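Local coordinates for DNA mismatch repair protein PMS1 (Saccharomyces cerevisiae, PDB 3H4L), which binds ATP through a GHKL-type ATPase domain and takes part in DNA mismatch repair as a MutL-family protein of yeast, at residues B[63-75]-B[113-127]. Sequence-based numbering, arbitrary orientation.
With ANP (phosphoaminophosphonic acid-adenylate ester), chain E.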
loop_
_atom_site.group_PDB
_atom_site.type_symbol
_atom_site.label_atom_id
_atom_site.label_comp_id
_atom_site.label_asym_id
_atom_site.label_seq_id
_atom_site.Cartn_x
_atom_site.Cartn_y
_atom_site.Cartn_z
ATOM N N GLY B 63 -16.352 -3.048 16.649
ATOM C CA GLY B 63 -17.480 -2.370 17.254
ATOM C C GLY B 63 -18.490 -3.297 17.905
ATOM O O GLY B 63 -18.249 -4.488 18.084
ATOM N N ASP B 64 -19.642 -2.730 18.238
ATOM C CA ASP B 64 -20.719 -3.457 18.894
ATOM C C ASP B 64 -21.347 -4.573 18.075
ATOM O O ASP B 64 -22.066 -5.400 18.627
ATOM C CB ASP B 64 -21.804 -2.471 19.328
ATOM C CG ASP B 64 -21.269 -1.401 20.260
ATOM O OD1 ASP B 64 -21.970 -0.395 20.485
ATOM O OD2 ASP B 64 -20.142 -1.574 20.773
ATOM N N GLY B 65 -21.086 -4.611 16.771
ATOM C CA GLY B 65 -21.664 -5.664 15.949
ATOM C C GLY B 65 -23.137 -5.437 15.657
ATOM O O GLY B 65 -23.726 -4.484 16.150
ATOM N N ILE B 66 -23.742 -6.319 14.867
ATOM C CA ILE B 66 -25.147 -6.178 14.491
ATOM C C ILE B 66 -26.060 -7.142 15.243
ATOM O O ILE B 66 -25.790 -8.336 15.300
ATOM C CB ILE B 66 -25.338 -6.448 12.975
ATOM C CG1 ILE B 66 -24.404 -5.554 12.159
ATOM C CG2 ILE B 66 -26.795 -6.217 12.576
ATOM C CD1 ILE B 66 -24.224 -6.025 10.723
ATOM N N ASP B 67 -27.155 -6.633 15.793
ATOM C CA ASP B 67 -28.083 -7.488 16.509
ATOM C C ASP B 67 -28.694 -8.515 15.555
ATOM O O ASP B 67 -29.238 -8.162 14.513
ATOM C CB ASP B 67 -29.185 -6.641 17.144
ATOM C CG ASP B 67 -30.164 -7.466 17.973
ATOM O OD1 ASP B 67 -30.675 -6.915 18.971
ATOM O OD2 ASP B 67 -30.442 -8.643 17.630
ATOM N N PRO B 68 -28.613 -9.807 15.907
ATOM C CA PRO B 68 -29.159 -10.885 15.081
ATOM C C PRO B 68 -30.592 -10.646 14.635
ATOM O O PRO B 68 -31.013 -11.166 13.598
ATOM C CB PRO B 68 -29.047 -12.109 15.989
ATOM C CG PRO B 68 -27.817 -11.819 16.766
ATOM C CD PRO B 68 -27.987 -10.354 17.124
ATOM N N SER B 69 -31.344 -9.873 15.415
ATOM C CA SER B 69 -32.736 -9.608 15.079
ATOM C C SER B 69 -32.848 -8.659 13.901
ATOM O O SER B 69 -33.896 -8.595 13.261
ATOM C CB SER B 69 -33.481 -9.022 16.276
ATOM O OG SER B 69 -32.937 -7.774 16.655
ATOM N N ASN B 70 -31.762 -7.939 13.613
ATOM C CA ASN B 70 -31.736 -6.978 12.514
ATOM C C ASN B 70 -31.276 -7.577 11.189
ATOM O O ASN B 70 -31.506 -6.994 10.134
ATOM C CB ASN B 70 -30.844 -5.776 12.872
ATOM C CG ASN B 70 -31.522 -4.803 13.838
ATOM O OD1 ASN B 70 -30.957 -3.775 14.210
ATOM N ND2 ASN B 70 -32.742 -5.127 14.241
ATOM N N TYR B 71 -30.623 -8.735 11.245
ATOM C CA TYR B 71 -30.132 -9.413 10.043
ATOM C C TYR B 71 -31.095 -9.307 8.872
ATOM O O TYR B 71 -30.748 -8.828 7.797
ATOM C CB TYR B 71 -29.918 -10.909 10.310
ATOM C CG TYR B 71 -28.719 -11.289 11.151
ATOM C CD1 TYR B 71 -28.500 -12.623 11.511
ATOM C CD2 TYR B 71 -27.809 -10.329 11.601
ATOM C CE1 TYR B 71 -27.410 -12.990 12.299
ATOM C CE2 TYR B 71 -26.715 -10.689 12.391
ATOM C CZ TYR B 71 -26.528 -12.021 12.736
ATOM O OH TYR B 71 -25.475 -12.389 13.542
ATOM N N GLU B 72 -32.313 -9.767 9.098
ATOM C CA GLU B 72 -33.343 -9.806 8.075
ATOM C C GLU B 72 -33.799 -8.481 7.491
ATOM O O GLU B 72 -34.266 -8.440 6.353
ATOM C CB GLU B 72 -34.560 -10.545 8.628
ATOM C CG GLU B 72 -35.304 -11.388 7.608
ATOM C CD GLU B 72 -36.346 -12.278 8.265
ATOM O OE1 GLU B 72 -37.454 -11.781 8.574
ATOM O OE2 GLU B 72 -36.036 -13.472 8.490
ATOM N N PHE B 73 -33.675 -7.404 8.260
ATOM C CA PHE B 73 -34.122 -6.096 7.797
ATOM C C PHE B 73 -33.004 -5.067 7.680
ATOM O O PHE B 73 -33.258 -3.879 7.507
ATOM C CB PHE B 73 -35.199 -5.564 8.741
ATOM C CG PHE B 73 -36.204 -6.598 9.141
ATOM C CD1 PHE B 73 -35.948 -7.458 10.208
ATOM C CD2 PHE B 73 -37.393 -6.741 8.435
ATOM C CE1 PHE B 73 -36.870 -8.454 10.566
ATOM C CE2 PHE B 73 -38.319 -7.730 8.782
ATOM C CZ PHE B 73 -38.056 -8.587 9.849
ATOM N N LEU B 74 -31.764 -5.522 7.752
ATOM C CA LEU B 74 -30.648 -4.605 7.683
ATOM C C LEU B 74 -30.502 -3.858 6.354
ATOM O O LEU B 74 -30.327 -2.646 6.348
ATOM C CB LEU B 74 -29.352 -5.347 8.002
ATOM C CG LEU B 74 -28.214 -4.417 8.412
ATOM C CD1 LEU B 74 -28.638 -3.662 9.656
ATOM C CD2 LEU B 74 -26.943 -5.213 8.674
ATOM N N ALA B 75 -30.592 -4.567 5.236
ATOM C CA ALA B 75 -30.426 -3.928 3.930
ATOM C C ALA B 75 -31.675 -3.792 3.048
ATOM O O ALA B 75 -31.560 -3.549 1.850
ATOM C CB ALA B 75 -29.326 -4.646 3.151
ATOM N N VAL B 113 -21.665 -9.790 4.938
ATOM C CA VAL B 113 -21.388 -9.320 6.290
ATOM C C VAL B 113 -21.063 -10.481 7.235
ATOM O O VAL B 113 -21.668 -11.550 7.144
ATOM C CB VAL B 113 -22.606 -8.557 6.864
ATOM C CG1 VAL B 113 -22.345 -8.144 8.306
ATOM C CG2 VAL B 113 -22.903 -7.337 6.010
ATOM N N ILE B 114 -20.087 -10.281 8.115
ATOM C CA ILE B 114 -19.737 -11.286 9.118
ATOM C C ILE B 114 -19.776 -10.494 10.425
ATOM O O ILE B 114 -18.979 -9.571 10.619
ATOM C CB ILE B 114 -18.329 -11.880 8.901
ATOM C CG1 ILE B 114 -18.275 -12.642 7.569
ATOM C CG2 ILE B 114 -18.026 -12.853 10.017
ATOM C CD1 ILE B 114 -16.895 -13.174 7.179
ATOM N N THR B 115 -20.700 -10.839 11.319
ATOM C CA THR B 115 -20.837 -10.075 12.556
ATOM C C THR B 115 -21.101 -10.869 13.845
ATOM O O THR B 115 -21.352 -12.071 13.821
ATOM C CB THR B 115 -21.968 -9.022 12.384
ATOM O OG1 THR B 115 -21.972 -8.117 13.496
ATOM C CG2 THR B 115 -23.328 -9.715 12.289
ATOM N N THR B 116 -21.037 -10.171 14.974
ATOM C CA THR B 116 -21.292 -10.791 16.262
ATOM C C THR B 116 -21.465 -9.812 17.418
ATOM O O THR B 116 -20.657 -8.892 17.611
ATOM C CB THR B 116 -20.177 -11.755 16.660
ATOM O OG1 THR B 116 -20.532 -12.379 17.898
ATOM C CG2 THR B 116 -18.856 -11.007 16.852
ATOM N N THR B 117 -22.525 -10.034 18.189
ATOM C CA THR B 117 -22.829 -9.228 19.362
ATOM C C THR B 117 -22.593 -10.132 20.560
ATOM O O THR B 117 -23.027 -9.841 21.678
ATOM C CB THR B 117 -24.291 -8.804 19.382
ATOM O OG1 THR B 117 -25.118 -9.965 19.219
ATOM C CG2 THR B 117 -24.565 -7.811 18.264
ATOM N N SER B 118 -21.904 -11.239 20.304
ATOM C CA SER B 118 -21.612 -12.225 21.333
ATOM C C SER B 118 -20.464 -13.113 20.860
ATOM O O SER B 118 -20.667 -14.286 20.531
ATOM C CB SER B 118 -22.858 -13.076 21.591
ATOM O OG SER B 118 -22.631 -14.048 22.600
ATOM N N PRO B 119 -19.237 -12.566 20.836
ATOM C CA PRO B 119 -18.063 -13.319 20.394
ATOM C C PRO B 119 -17.853 -14.571 21.244
ATOM O O PRO B 119 -18.218 -14.593 22.422
ATOM C CB PRO B 119 -16.938 -12.305 20.547
ATOM C CG PRO B 119 -17.371 -11.521 21.736
ATOM C CD PRO B 119 -18.835 -11.302 21.478
ATOM N N PRO B 120 -17.275 -15.635 20.657
ATOM C CA PRO B 120 -16.819 -15.732 19.266
ATOM C C PRO B 120 -17.861 -16.327 18.315
ATOM O O PRO B 120 -17.548 -16.619 17.159
ATOM C CB PRO B 120 -15.596 -16.622 19.387
ATOM C CG PRO B 120 -16.080 -17.637 20.365
ATOM C CD PRO B 120 -16.772 -16.784 21.433
ATOM N N LYS B 121 -19.084 -16.532 18.801
ATOM C CA LYS B 121 -20.134 -17.073 17.943
ATOM C C LYS B 121 -20.451 -15.968 16.959
ATOM O O LYS B 121 -20.695 -14.834 17.359
ATOM C CB LYS B 121 -21.397 -17.427 18.740
ATOM C CG LYS B 121 -22.594 -17.777 17.852
ATOM C CD LYS B 121 -23.711 -18.453 18.632
ATOM C CE LYS B 121 -24.855 -18.896 17.720
ATOM N NZ LYS B 121 -25.697 -17.759 17.239
ATOM N N ALA B 122 -20.438 -16.290 15.673
ATOM C CA ALA B 122 -20.706 -15.277 14.669
ATOM C C ALA B 122 -21.465 -15.823 13.479
ATOM O O ALA B 122 -21.633 -17.037 13.332
ATOM C CB ALA B 122 -19.394 -14.646 14.204
ATOM N N ASP B 123 -21.918 -14.907 12.631
ATOM C CA ASP B 123 -22.655 -15.268 11.432
ATOM C C ASP B 123 -22.075 -14.590 10.198
ATOM O O ASP B 123 -21.458 -13.524 10.283
ATOM C CB ASP B 123 -24.126 -14.868 11.581
ATOM C CG ASP B 123 -24.822 -15.613 12.697
ATOM O OD1 ASP B 123 -25.041 -16.844 12.555
ATOM O OD2 ASP B 123 -25.141 -14.960 13.713
ATOM N N LYS B 124 -22.265 -15.231 9.052
ATOM C CA LYS B 124 -21.813 -14.696 7.785
ATOM C C LYS B 124 -23.082 -14.579 6.987
ATOM O O LYS B 124 -23.801 -15.559 6.814
ATOM C CB LYS B 124 -20.849 -15.652 7.100
ATOM C CG LYS B 124 -20.402 -15.190 5.730
ATOM C CD LYS B 124 -19.022 -15.722 5.423
ATOM C CE LYS B 124 -18.854 -15.933 3.943
ATOM N NZ LYS B 124 -19.905 -16.886 3.494
ATOM N N LEU B 125 -23.369 -13.372 6.523
ATOM C CA LEU B 125 -24.583 -13.118 5.763
ATOM C C LEU B 125 -24.305 -12.688 4.327
ATOM O O LEU B 125 -23.409 -11.888 4.071
ATOM C CB LEU B 125 -25.399 -12.039 6.470
ATOM C CG LEU B 125 -25.742 -12.336 7.930
ATOM C CD1 LEU B 125 -26.057 -11.042 8.655
ATOM C CD2 LEU B 125 -26.915 -13.299 7.995
ATOM N N GLU B 126 -25.066 -13.244 3.397
ATOM C CA GLU B 126 -24.942 -12.893 1.989
ATOM C C GLU B 126 -26.282 -12.260 1.625
ATOM O O GLU B 126 -27.329 -12.896 1.779
ATOM C CB GLU B 126 -24.735 -14.140 1.131
ATOM C CG GLU B 126 -23.485 -14.936 1.450
ATOM C CD GLU B 126 -22.216 -14.306 0.896
ATOM O OE1 GLU B 126 -21.115 -14.827 1.189
ATOM O OE2 GLU B 126 -22.315 -13.296 0.164
ATOM N N TYR B 127 -26.267 -11.012 1.173
ATOM C CA TYR B 127 -27.511 -10.356 0.782
ATOM C C TYR B 127 -27.569 -10.215 -0.726
ATOM O O TYR B 127 -26.568 -9.861 -1.357
ATOM C CB TYR B 127 -27.611 -8.955 1.370
ATOM C CG TYR B 127 -27.642 -8.891 2.866
ATOM C CD1 TYR B 127 -26.471 -8.730 3.600
ATOM C CD2 TYR B 127 -28.851 -8.923 3.545
ATOM C CE1 TYR B 127 -26.509 -8.591 4.978
ATOM C CE2 TYR B 127 -28.902 -8.787 4.911
ATOM C CZ TYR B 127 -27.735 -8.617 5.627
ATOM O OH TYR B 127 -27.811 -8.470 6.995
HETATM P PG ANP E . -26.414 6.708 7.942
HETATM O O1G ANP E . -25.479 5.890 7.151
HETATM O O2G ANP E . -25.790 7.306 9.099
HETATM O O3G ANP E . -27.151 7.765 7.165
HETATM P PB ANP E . -27.283 4.187 8.978
HETATM O O1B ANP E . -28.416 3.778 9.855
HETATM O O2B ANP E . -25.949 3.969 9.509
HETATM N N3B ANP E . -27.543 5.692 8.495
HETATM P PA ANP E . -26.497 2.343 6.866
HETATM O O1A ANP E . -25.197 2.976 6.782
HETATM O O2A ANP E . -27.130 1.762 5.645
HETATM O O3A ANP E . -27.472 3.337 7.648
HETATM O "O5'" ANP E . -26.414 1.015 7.744
HETATM C "C5'" ANP E . -27.429 0.846 8.659
HETATM C "C4'" ANP E . -27.616 -0.233 9.652
HETATM O "O4'" ANP E . -26.693 -1.313 9.417
HETATM C "C3'" ANP E . -27.156 0.527 10.850
HETATM O "O3'" ANP E . -28.229 1.322 11.369
HETATM C "C2'" ANP E . -26.600 -0.557 11.724
HETATM O "O2'" ANP E . -27.663 -1.026 12.532
HETATM C "C1'" ANP E . -26.046 -1.556 10.656
HETATM N N9 ANP E . -24.588 -1.521 10.340
HETATM C C8 ANP E . -23.904 -1.175 9.184
HETATM N N7 ANP E . -22.607 -1.253 9.225
HETATM C C5 ANP E . -22.378 -1.689 10.516
HETATM C C6 ANP E . -21.192 -1.999 11.285
HETATM N N6 ANP E . -19.978 -1.895 10.759
HETATM N N1 ANP E . -21.294 -2.428 12.609
HETATM C C2 ANP E . -22.534 -2.554 13.198
HETATM N N3 ANP E . -23.711 -2.290 12.562
HETATM C C4 ANP E . -23.577 -1.853 11.235
HETATM O O HOH W 1 -24.525 -10.747 16.455
#
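Tyr71 lies across the hairpin 113-127, its ring between Pro68 of its own loop and Leu125 of the strand below: a compact example of how an ATP-binding loop is seated on a sheet. Leu125 CD1 sits under one face, 3.7 Å from the centroid of the Tyr71 ring in a CH-π contact, while Pro68 CA rests on the opposite face. Chi1 of -74°, which sets CG opposite the carbonyl carbon, directs the ring along the hairpin until its hydroxyl meets Asp123. There Tyr71 OH donates to Asp123 OD2 at 2.6 Å, on the anti side of a carboxylate turned 80° from the ring. Thr115 CG2 approaches CE2 obliquely. A phenylalanine at Tyr71 would keep the ring between Pro68 and Leu125 but would probably leave Asp123 OD2 without this buried donor.

Tyr127 holds the loop by its backbone: Tyr127 OH gives a hydrogen to Tyr71 O at 3.1 Å, in the carbonyl plane, and Ala75 CB covers one face of the Tyr127 ring. Farther along, Thr115 OG1, turned away from its own backbone N, accepts Ile66 N at 2.9 Å, nearly straight at 160°. Ile66 then extends CD1 tip to tip with Val113 CG1, while Ile66 CG1 lies 3.4 Å from ANP N3, so one side chain touches both sheet and adenine. A water joins Ile66 O to Thr117 OG1.

The loop, running from strand 56-61 toward helix 80-83, thus packs on antiparallel strands 110-116 and 121-127, with strand 144-150 beside Ile66 and helix 101-107 against Leu74, Ala75 and Tyr127.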